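Local atomic coordinates of glucanase (Clostridium thermocellum, PDB entry 5GXX), a protein that probably hydrolyses internal beta-1,4 linkages of cellulose as a family 9 endoglucanase of the cellulosome. Residues H194-T206 with Y217-N229. The protein carries 1 engineered substitution. Numbering follows the deposited sequence.
Engineered in segment 217-229: Thr225 (natural residue Ile). With CA (calcium ion), chain C.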
ATOM      1  N   HIS A 194      -9.454  36.882  23.683  1.00 19.88           N
ATOM      2  CA  HIS A 194      -8.224  37.651  23.897  1.00 19.54           C
ATOM      3  C   HIS A 194      -8.424  38.807  24.868  1.00 19.91           C
ATOM      4  O   HIS A 194      -7.604  39.048  25.750  1.00 21.55           O
ATOM      5  CB  HIS A 194      -7.708  38.210  22.566  1.00 20.34           C
ATOM      6  CG  HIS A 194      -7.435  37.148  21.549  1.00 23.44           C
ATOM      7  ND1 HIS A 194      -6.394  36.252  21.672  1.00 29.30           N
ATOM      8  CD2 HIS A 194      -8.103  36.797  20.424  1.00 26.73           C
ATOM      9  CE1 HIS A 194      -6.418  35.413  20.651  1.00 26.16           C
ATOM     10  NE2 HIS A 194      -7.452  35.712  19.887  1.00 24.92           N
ATOM     11  N   SER A 195      -9.509  39.541  24.673  1.00 18.39           N
ATOM     12  CA  SER A 195      -9.755  40.771  25.410  1.00 18.53           C
ATOM     13  C   SER A 195     -10.416  40.490  26.760  1.00 19.30           C
ATOM     14  O   SER A 195     -10.561  41.389  27.571  1.00 20.80           O
ATOM     15  CB  SER A 195     -10.645  41.715  24.596  1.00 15.71           C
ATOM     16  OG  SER A 195     -11.819  41.043  24.174  1.00 16.83           O
ATOM     17  N   GLY A 196     -10.848  39.255  26.994  1.00 19.49           N
ATOM     18  CA  GLY A 196     -11.666  38.957  28.159  1.00 18.96           C
ATOM     19  C   GLY A 196     -13.140  39.119  27.841  1.00 18.88           C
ATOM     20  O   GLY A 196     -13.539  39.250  26.674  1.00 18.79           O
ATOM     21  N   PHE A 197     -13.947  39.138  28.897  1.00 18.59           N
ATOM     22  CA  PHE A 197     -15.396  39.067  28.747  1.00 18.82           C
ATOM     23  C   PHE A 197     -16.139  40.345  29.161  1.00 18.64           C
ATOM     24  O   PHE A 197     -17.348  40.443  28.948  1.00 18.25           O
ATOM     25  CB  PHE A 197     -15.933  37.840  29.502  1.00 19.59           C
ATOM     26  CG  PHE A 197     -15.742  37.937  30.995  1.00 18.97           C
ATOM     27  CD1 PHE A 197     -16.494  38.852  31.719  1.00 20.88           C
ATOM     28  CD2 PHE A 197     -14.769  37.195  31.654  1.00 20.09           C
ATOM     29  CE1 PHE A 197     -16.332  39.000  33.085  1.00 19.59           C
ATOM     30  CE2 PHE A 197     -14.581  37.350  33.037  1.00 18.94           C
ATOM     31  CZ  PHE A 197     -15.356  38.262  33.744  1.00 21.08           C
ATOM     32  N   TRP A 198     -15.441  41.326  29.731  1.00 19.26           N
ATOM     33  CA  TRP A 198     -16.114  42.563  30.126  1.00 18.97           C
ATOM     34  C   TRP A 198     -16.719  43.322  28.940  1.00 18.68           C
ATOM     35  O   TRP A 198     -17.799  43.913  29.059  1.00 19.19           O
ATOM     36  CB  TRP A 198     -15.203  43.470  30.964  1.00 19.42           C
ATOM     37  CG  TRP A 198     -14.761  42.846  32.263  1.00 20.48           C
ATOM     38  CD1 TRP A 198     -13.497  42.449  32.589  1.00 21.91           C
ATOM     39  CD2 TRP A 198     -15.581  42.541  33.399  1.00 23.79           C
ATOM     40  NE1 TRP A 198     -13.474  41.922  33.863  1.00 24.79           N
ATOM     41  CE2 TRP A 198     -14.743  41.962  34.378  1.00 24.92           C
ATOM     42  CE3 TRP A 198     -16.946  42.696  33.682  1.00 20.57           C
ATOM     43  CZ2 TRP A 198     -15.223  41.548  35.628  1.00 25.81           C
ATOM     44  CZ3 TRP A 198     -17.422  42.287  34.936  1.00 24.54           C
ATOM     45  CH2 TRP A 198     -16.560  41.717  35.881  1.00 23.77           C
ATOM     46  N   ASP A 199     -16.029  43.332  27.802  1.00 18.86           N
ATOM     47  CA  ASP A 199     -16.586  43.981  26.621  1.00 16.43           C
ATOM     48  C   ASP A 199     -17.879  43.332  26.109  1.00 17.55           C
ATOM     49  O   ASP A 199     -18.791  44.046  25.702  1.00 17.18           O
ATOM     50  CB  ASP A 199     -15.543  44.037  25.491  1.00 16.63           C
ATOM     51  CG  ASP A 199     -14.920  42.674  25.202  1.00 15.00           C
ATOM     52  OD1 ASP A 199     -14.046  42.239  25.983  1.00 20.53           O
ATOM     53  OD2 ASP A 199     -15.296  42.039  24.192  1.00 18.13           O
ATOM     54  N   GLU A 200     -17.980  42.005  26.142  1.00 17.08           N
ATOM     55  CA  GLU A 200     -19.230  41.347  25.758  1.00 16.38           C
ATOM     56  C   GLU A 200     -20.367  41.704  26.716  1.00 17.67           C
ATOM     57  O   GLU A 200     -21.513  41.880  26.299  1.00 16.66           O
ATOM     58  CB  GLU A 200     -19.099  39.820  25.701  1.00 14.99           C
ATOM     59  CG  GLU A 200     -18.289  39.250  24.540  1.00 16.55           C
ATOM     60  CD  GLU A 200     -16.797  39.389  24.716  1.00 19.94           C
ATOM     61  OE1 GLU A 200     -16.363  39.779  25.827  1.00 15.65           O
ATOM     62  OE2 GLU A 200     -16.049  39.098  23.750  1.00 17.55           O
ATOM     63  N   LEU A 201     -20.063  41.784  28.007  1.00 18.17           N
ATOM     64  CA  LEU A 201     -21.125  42.170  28.944  1.00 18.65           C
ATOM     65  C   LEU A 201     -21.603  43.593  28.690  1.00 18.20           C
ATOM     66  O   LEU A 201     -22.801  43.855  28.765  1.00 18.31           O
ATOM     67  CB  LEU A 201     -20.720  41.983  30.415  1.00 18.34           C
ATOM     68  CG  LEU A 201     -20.398  40.555  30.844  1.00 19.14           C
ATOM     69  CD1 LEU A 201     -19.937  40.610  32.317  1.00 22.38           C
ATOM     70  CD2 LEU A 201     -21.618  39.646  30.684  1.00 19.00           C
ATOM     71  N   LEU A 202     -20.664  44.497  28.421  1.00 17.29           N
ATOM     72  CA  LEU A 202     -20.999  45.854  27.988  1.00 17.64           C
ATOM     73  C   LEU A 202     -21.897  45.890  26.755  1.00 17.75           C
ATOM     74  O   LEU A 202     -22.920  46.575  26.739  1.00 17.67           O
ATOM     75  CB  LEU A 202     -19.717  46.636  27.665  1.00 17.20           C
ATOM     76  CG  LEU A 202     -19.907  48.053  27.113  1.00 18.88           C
ATOM     77  CD1 LEU A 202     -20.683  48.945  28.077  1.00 19.83           C
ATOM     78  CD2 LEU A 202     -18.531  48.635  26.808  1.00 21.52           C
ATOM     79  N   TRP A 203     -21.476  45.184  25.712  1.00 17.42           N
ATOM     80  CA  TRP A 203     -22.175  45.120  24.430  1.00 17.35           C
ATOM     81  C   TRP A 203     -23.571  44.547  24.618  1.00 17.49           C
ATOM     82  O   TRP A 203     -24.550  45.127  24.156  1.00 17.98           O
ATOM     83  CB  TRP A 203     -21.321  44.260  23.493  1.00 16.20           C
ATOM     84  CG  TRP A 203     -21.759  43.906  22.101  1.00 16.90           C
ATOM     85  CD1 TRP A 203     -21.932  42.645  21.635  1.00 15.66           C
ATOM     86  CD2 TRP A 203     -21.947  44.779  20.970  1.00 14.47           C
ATOM     87  NE1 TRP A 203     -22.246  42.654  20.292  1.00 14.33           N
ATOM     88  CE2 TRP A 203     -22.252  43.954  19.858  1.00 15.38           C
ATOM     89  CE3 TRP A 203     -21.874  46.162  20.784  1.00 15.63           C
ATOM     90  CZ2 TRP A 203     -22.510  44.472  18.586  1.00 15.38           C
ATOM     91  CZ3 TRP A 203     -22.145  46.668  19.520  1.00 15.11           C
ATOM     92  CH2 TRP A 203     -22.447  45.829  18.442  1.00 15.67           C
ATOM     93  N   ALA A 204     -23.676  43.444  25.350  1.00 17.59           N
ATOM     94  CA  ALA A 204     -24.976  42.821  25.539  1.00 17.50           C
ATOM     95  C   ALA A 204     -25.919  43.680  26.388  1.00 19.04           C
ATOM     96  O   ALA A 204     -27.084  43.864  26.015  1.00 18.81           O
ATOM     97  CB  ALA A 204     -24.799  41.440  26.153  1.00 18.75           C
ATOM     98  N   SER A 205     -25.431  44.211  27.511  1.00 17.73           N
ATOM     99  CA  SER A 205     -26.262  45.065  28.363  1.00 19.59           C
ATOM    100  C   SER A 205     -26.712  46.331  27.628  1.00 19.93           C
ATOM    101  O   SER A 205     -27.844  46.783  27.811  1.00 20.34           O
ATOM    102  CB  SER A 205     -25.592  45.391  29.713  1.00 19.00           C
ATOM    103  OG  SER A 205     -24.333  46.031  29.559  1.00 20.41           O
ATOM    104  N   THR A 206     -25.843  46.889  26.779  1.00 19.39           N
ATOM    105  CA  THR A 206     -26.180  48.083  26.007  1.00 19.32           C
ATOM    106  C   THR A 206     -27.327  47.782  25.051  1.00 18.94           C
ATOM    107  O   THR A 206     -28.298  48.535  24.992  1.00 19.73           O
ATOM    108  CB  THR A 206     -24.944  48.617  25.240  1.00 19.33           C
ATOM    109  OG1 THR A 206     -23.960  49.016  26.198  1.00 20.31           O
ATOM    110  CG2 THR A 206     -25.297  49.795  24.337  1.00 21.51           C
ATOM    111  N   TYR A 217     -30.192  47.788  32.951  1.00 25.68           N
ATOM    112  CA  TYR A 217     -29.248  47.450  31.889  1.00 23.92           C
ATOM    113  C   TYR A 217     -28.320  48.618  31.589  1.00 22.12           C
ATOM    114  O   TYR A 217     -27.141  48.374  31.396  1.00 22.03           O
ATOM    115  CB  TYR A 217     -29.928  46.962  30.606  1.00 23.40           C
ATOM    116  CG  TYR A 217     -30.706  45.671  30.744  1.00 24.83           C
ATOM    117  CD1 TYR A 217     -30.074  44.466  31.037  1.00 24.08           C
ATOM    118  CD2 TYR A 217     -32.078  45.660  30.528  1.00 26.18           C
ATOM    119  CE1 TYR A 217     -30.795  43.276  31.150  1.00 28.56           C
ATOM    120  CE2 TYR A 217     -32.808  44.485  30.632  1.00 26.54           C
ATOM    121  CZ  TYR A 217     -32.168  43.300  30.945  1.00 26.83           C
ATOM    122  OH  TYR A 217     -32.925  42.158  31.037  1.00 28.70           O
ATOM    123  N   LEU A 218     -28.797  49.864  31.571  1.00 23.59           N
ATOM    124  CA  LEU A 218     -27.871  50.998  31.415  1.00 22.95           C
ATOM    125  C   LEU A 218     -26.892  51.102  32.586  1.00 23.65           C
ATOM    126  O   LEU A 218     -25.697  51.350  32.398  1.00 23.56           O
ATOM    127  CB  LEU A 218     -28.592  52.339  31.217  1.00 23.62           C
ATOM    128  CG  LEU A 218     -27.732  53.582  30.927  1.00 22.26           C
ATOM    129  CD1 LEU A 218     -26.636  53.361  29.898  1.00 23.58           C
ATOM    130  CD2 LEU A 218     -28.596  54.755  30.508  1.00 27.42           C
ATOM    131  N   ASP A 219     -27.387  50.889  33.802  1.00 25.07           N
ATOM    132  CA  ASP A 219     -26.512  50.924  34.970  1.00 25.80           C
ATOM    133  C   ASP A 219     -25.446  49.845  34.953  1.00 24.63           C
ATOM    134  O   ASP A 219     -24.288  50.119  35.278  1.00 25.60           O
ATOM    135  CB  ASP A 219     -27.335  50.821  36.249  1.00 26.52           C
ATOM    136  CG  ASP A 219     -27.981  52.136  36.605  1.00 31.87           C
ATOM    137  OD1 ASP A 219     -27.509  53.174  36.095  1.00 32.34           O
ATOM    138  OD2 ASP A 219     -28.945  52.135  37.392  1.00 34.17           O
ATOM    139  N   LYS A 220     -25.846  48.637  34.572  1.00 24.42           N
ATOM    140  CA  LYS A 220     -24.913  47.536  34.343  1.00 23.88           C
ATOM    141  C   LYS A 220     -23.849  47.927  33.310  1.00 23.63           C
ATOM    142  O   LYS A 220     -22.646  47.796  33.548  1.00 22.96           O
ATOM    143  CB  LYS A 220     -25.678  46.289  33.882  1.00 25.22           C
ATOM    144  CG  LYS A 220     -26.421  45.554  34.990  1.00 29.53           C
ATOM    145  CD  LYS A 220     -25.505  44.510  35.610  1.00 33.41           C
ATOM    146  CE  LYS A 220     -26.179  43.681  36.690  1.00 37.10           C
ATOM    147  NZ  LYS A 220     -25.127  42.793  37.249  1.00 34.39           N
ATOM    148  N   ALA A 221     -24.307  48.401  32.158  1.00 22.85           N
ATOM    149  CA  ALA A 221     -23.395  48.788  31.076  1.00 21.65           C
ATOM    150  C   ALA A 221     -22.324  49.748  31.589  1.00 21.50           C
ATOM    151  O   ALA A 221     -21.121  49.501  31.429  1.00 21.06           O
ATOM    152  CB  ALA A 221     -24.179  49.415  29.925  1.00 19.92           C
ATOM    153  N   GLU A 222     -22.775  50.816  32.242  1.00 23.10           N
ATOM    154  CA  GLU A 222     -21.862  51.844  32.741  1.00 24.02           C
ATOM    155  C   GLU A 222     -20.908  51.324  33.815  1.00 24.28           C
ATOM    156  O   GLU A 222     -19.768  51.780  33.896  1.00 26.05           O
ATOM    157  CB  GLU A 222     -22.624  53.107  33.152  1.00 25.40           C
ATOM    158  CG  GLU A 222     -23.397  53.700  31.982  1.00 24.47           C
ATOM    159  CD  GLU A 222     -23.778  55.154  32.152  1.00 27.83           C
ATOM    160  OE1 GLU A 222     -24.801  55.425  32.828  1.00 26.41           O
ATOM    161  OE2 GLU A 222     -23.071  56.021  31.586  1.00 23.66           O
ATOM    162  N   SER A 223     -21.340  50.308  34.558  1.00 25.08           N
ATOM    163  CA  SER A 223     -20.514  49.651  35.567  1.00 24.79           C
ATOM    164  C   SER A 223     -19.361  48.825  34.990  1.00 24.72           C
ATOM    165  O   SER A 223     -18.390  48.522  35.685  1.00 24.66           O
ATOM    166  CB  SER A 223     -21.389  48.772  36.469  1.00 25.38           C
ATOM    167  OG  SER A 223     -21.548  47.456  35.963  1.00 26.51           O
ATOM    168  N   TYR A 224     -19.464  48.438  33.722  1.00 23.11           N
ATOM    169  CA  TYR A 224     -18.433  47.604  33.112  1.00 22.08           C
ATOM    170  C   TYR A 224     -17.269  48.407  32.549  1.00 22.39           C
ATOM    171  O   TYR A 224     -16.186  47.848  32.362  1.00 23.34           O
ATOM    172  CB  TYR A 224     -19.002  46.728  31.992  1.00 22.48           C
ATOM    173  CG  TYR A 224     -20.093  45.770  32.414  1.00 23.02           C
ATOM    174  CD1 TYR A 224     -19.894  44.846  33.435  1.00 26.08           C
ATOM    175  CD2 TYR A 224     -21.319  45.768  31.757  1.00 24.05           C
ATOM    176  CE1 TYR A 224     -20.904  43.967  33.814  1.00 24.57           C
ATOM    177  CE2 TYR A 224     -22.330  44.887  32.125  1.00 23.17           C
ATOM    178  CZ  TYR A 224     -22.118  43.995  33.157  1.00 23.82           C
ATOM    179  OH  TYR A 224     -23.133  43.117  33.503  1.00 25.23           O
ATOM    180  N   THR A 225     -17.476  49.695  32.284  1.00 22.95           N
ATOM    181  CA  THR A 225     -16.441  50.469  31.593  1.00 23.48           C
ATOM    182  C   THR A 225     -15.087  50.524  32.305  1.00 23.94           C
ATOM    183  O   THR A 225     -14.059  50.403  31.649  1.00 21.43           O
ATOM    184  CB  THR A 225     -16.902  51.873  31.127  1.00 24.32           C
ATOM    185  OG1 THR A 225     -17.340  52.654  32.247  1.00 26.99           O
ATOM    186  CG2 THR A 225     -18.040  51.755  30.129  1.00 22.97           C
ATOM    187  N   PRO A 226     -15.061  50.642  33.648  1.00 23.74           N
ATOM    188  CA  PRO A 226     -13.774  50.623  34.350  1.00 24.37           C
ATOM    189  C   PRO A 226     -13.036  49.287  34.322  1.00 23.94           C
ATOM    190  O   PRO A 226     -11.845  49.246  34.631  1.00 25.81           O
ATOM    191  CB  PRO A 226     -14.160  50.973  35.793  1.00 24.17           C
ATOM    192  CG  PRO A 226     -15.425  51.736  35.639  1.00 24.98           C
ATOM    193  CD  PRO A 226     -16.150  50.983  34.581  1.00 24.88           C
ATOM    194  N   LYS A 227     -13.729  48.216  33.942  1.00 24.47           N
ATOM    195  CA  LYS A 227     -13.155  46.874  33.808  1.00 23.16           C
ATOM    196  C   LYS A 227     -12.574  46.584  32.417  1.00 22.19           C
ATOM    197  O   LYS A 227     -11.888  45.575  32.194  1.00 20.52           O
ATOM    198  CB  LYS A 227     -14.217  45.823  34.151  1.00 23.46           C
ATOM    199  CG  LYS A 227     -14.898  46.048  35.510  1.00 28.43           C
ATOM    200  CD  LYS A 227     -13.913  45.932  36.673  1.00 35.60           C
ATOM    201  CE  LYS A 227     -13.345  44.524  36.830  1.00 38.84           C
ATOM    202  NZ  LYS A 227     -12.460  44.427  38.028  1.00 41.77           N
ATOM    203  N   LEU A 228     -12.838  47.479  31.471  1.00 21.09           N
ATOM    204  CA  LEU A 228     -12.312  47.285  30.124  1.00 20.77           C
ATOM    205  C   LEU A 228     -10.802  47.462  30.144  1.00 21.37           C
ATOM    206  O   LEU A 228     -10.263  48.173  30.997  1.00 22.16           O
ATOM    207  CB  LEU A 228     -12.929  48.286  29.146  1.00 20.56           C
ATOM    208  CG  LEU A 228     -14.442  48.190  28.948  1.00 17.23           C
ATOM    209  CD1 LEU A 228     -14.932  49.399  28.172  1.00 19.19           C
ATOM    210  CD2 LEU A 228     -14.854  46.897  28.272  1.00 19.34           C
ATOM    211  N   ASN A 229     -10.130  46.811  29.198  1.00 19.58           N
ATOM    212  CA  ASN A 229      -8.686  46.943  29.059  1.00 20.36           C
ATOM    213  C   ASN A 229      -8.273  48.386  28.752  1.00 19.34           C
ATOM    214  O   ASN A 229      -9.032  49.149  28.154  1.00 19.51           O
ATOM    215  CB  ASN A 229      -8.148  45.964  28.011  1.00 19.50           C
ATOM    216  CG  ASN A 229      -8.571  44.532  28.281  1.00 23.28           C
ATOM    217  OD1 ASN A 229      -9.063  43.840  27.388  1.00 25.45           O
ATOM    218  ND2 ASN A 229      -8.431  44.097  29.534  1.00 21.46           N
TER
HETATM  219 CA    CA C 701     -14.108  40.071  24.583  1.00 17.22          CA
HETATM  220  O   HOH W   1     -13.103  38.085  24.160  1.00 20.24           O
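Trp198 and Tyr224 each set CG beside the backbone N (chi1 near -60° in both), which turns the two rings into the same seam between helices 198-206 and 217-224. The side chains cross at about a right angle but their ring planes at only about 38°, Trp198 CE3 lying 3.7 Å from Tyr224 CD1. Lys227 folds back at chi2 and chi3 over one face of the indole: its CB stands 3.6 Å from the centroid of the five-membered ring, a CH-pi contact almost on the ring normal, and CE passes the benzo side. Phe197 CE1 covers the opposite face. The phenol ring of Tyr224 receives Leu201 CB over one face, 3.8 Å from the ring centroid, and fits as a knob among Leu201, Ser205, Trp198 and Leu202. The reciprocal knob is Ser205, among Tyr217, Lys220, Ala221 and Tyr224, with OG 3.3 Å from Ala221 CA. This small-residue fit agrees with helix axes that come within 8.3 Å while running nearly antiparallel (156°), a helical hairpin of the family 9 catalytic domain. Toward the loops, Leu228 CD2 packs 3.8 Å from Asp199 CA, behind the carboxylate that grips calcium with both oxygens; Ser195, Gly196, Glu200, Asp246 and water complete the site. Ser205 OG donates to Leu201 O at 2.8 Å, sharing that carbonyl with Ser205 N from the opposite face of its plane, while Tyr224 OH bonds to Asp176. These polar groups are satisfied within their own helix or by helix 162-178, which implies that apolar and CH-pi packing chiefly joins the hairpin, with calcium tying together the start of its first helix.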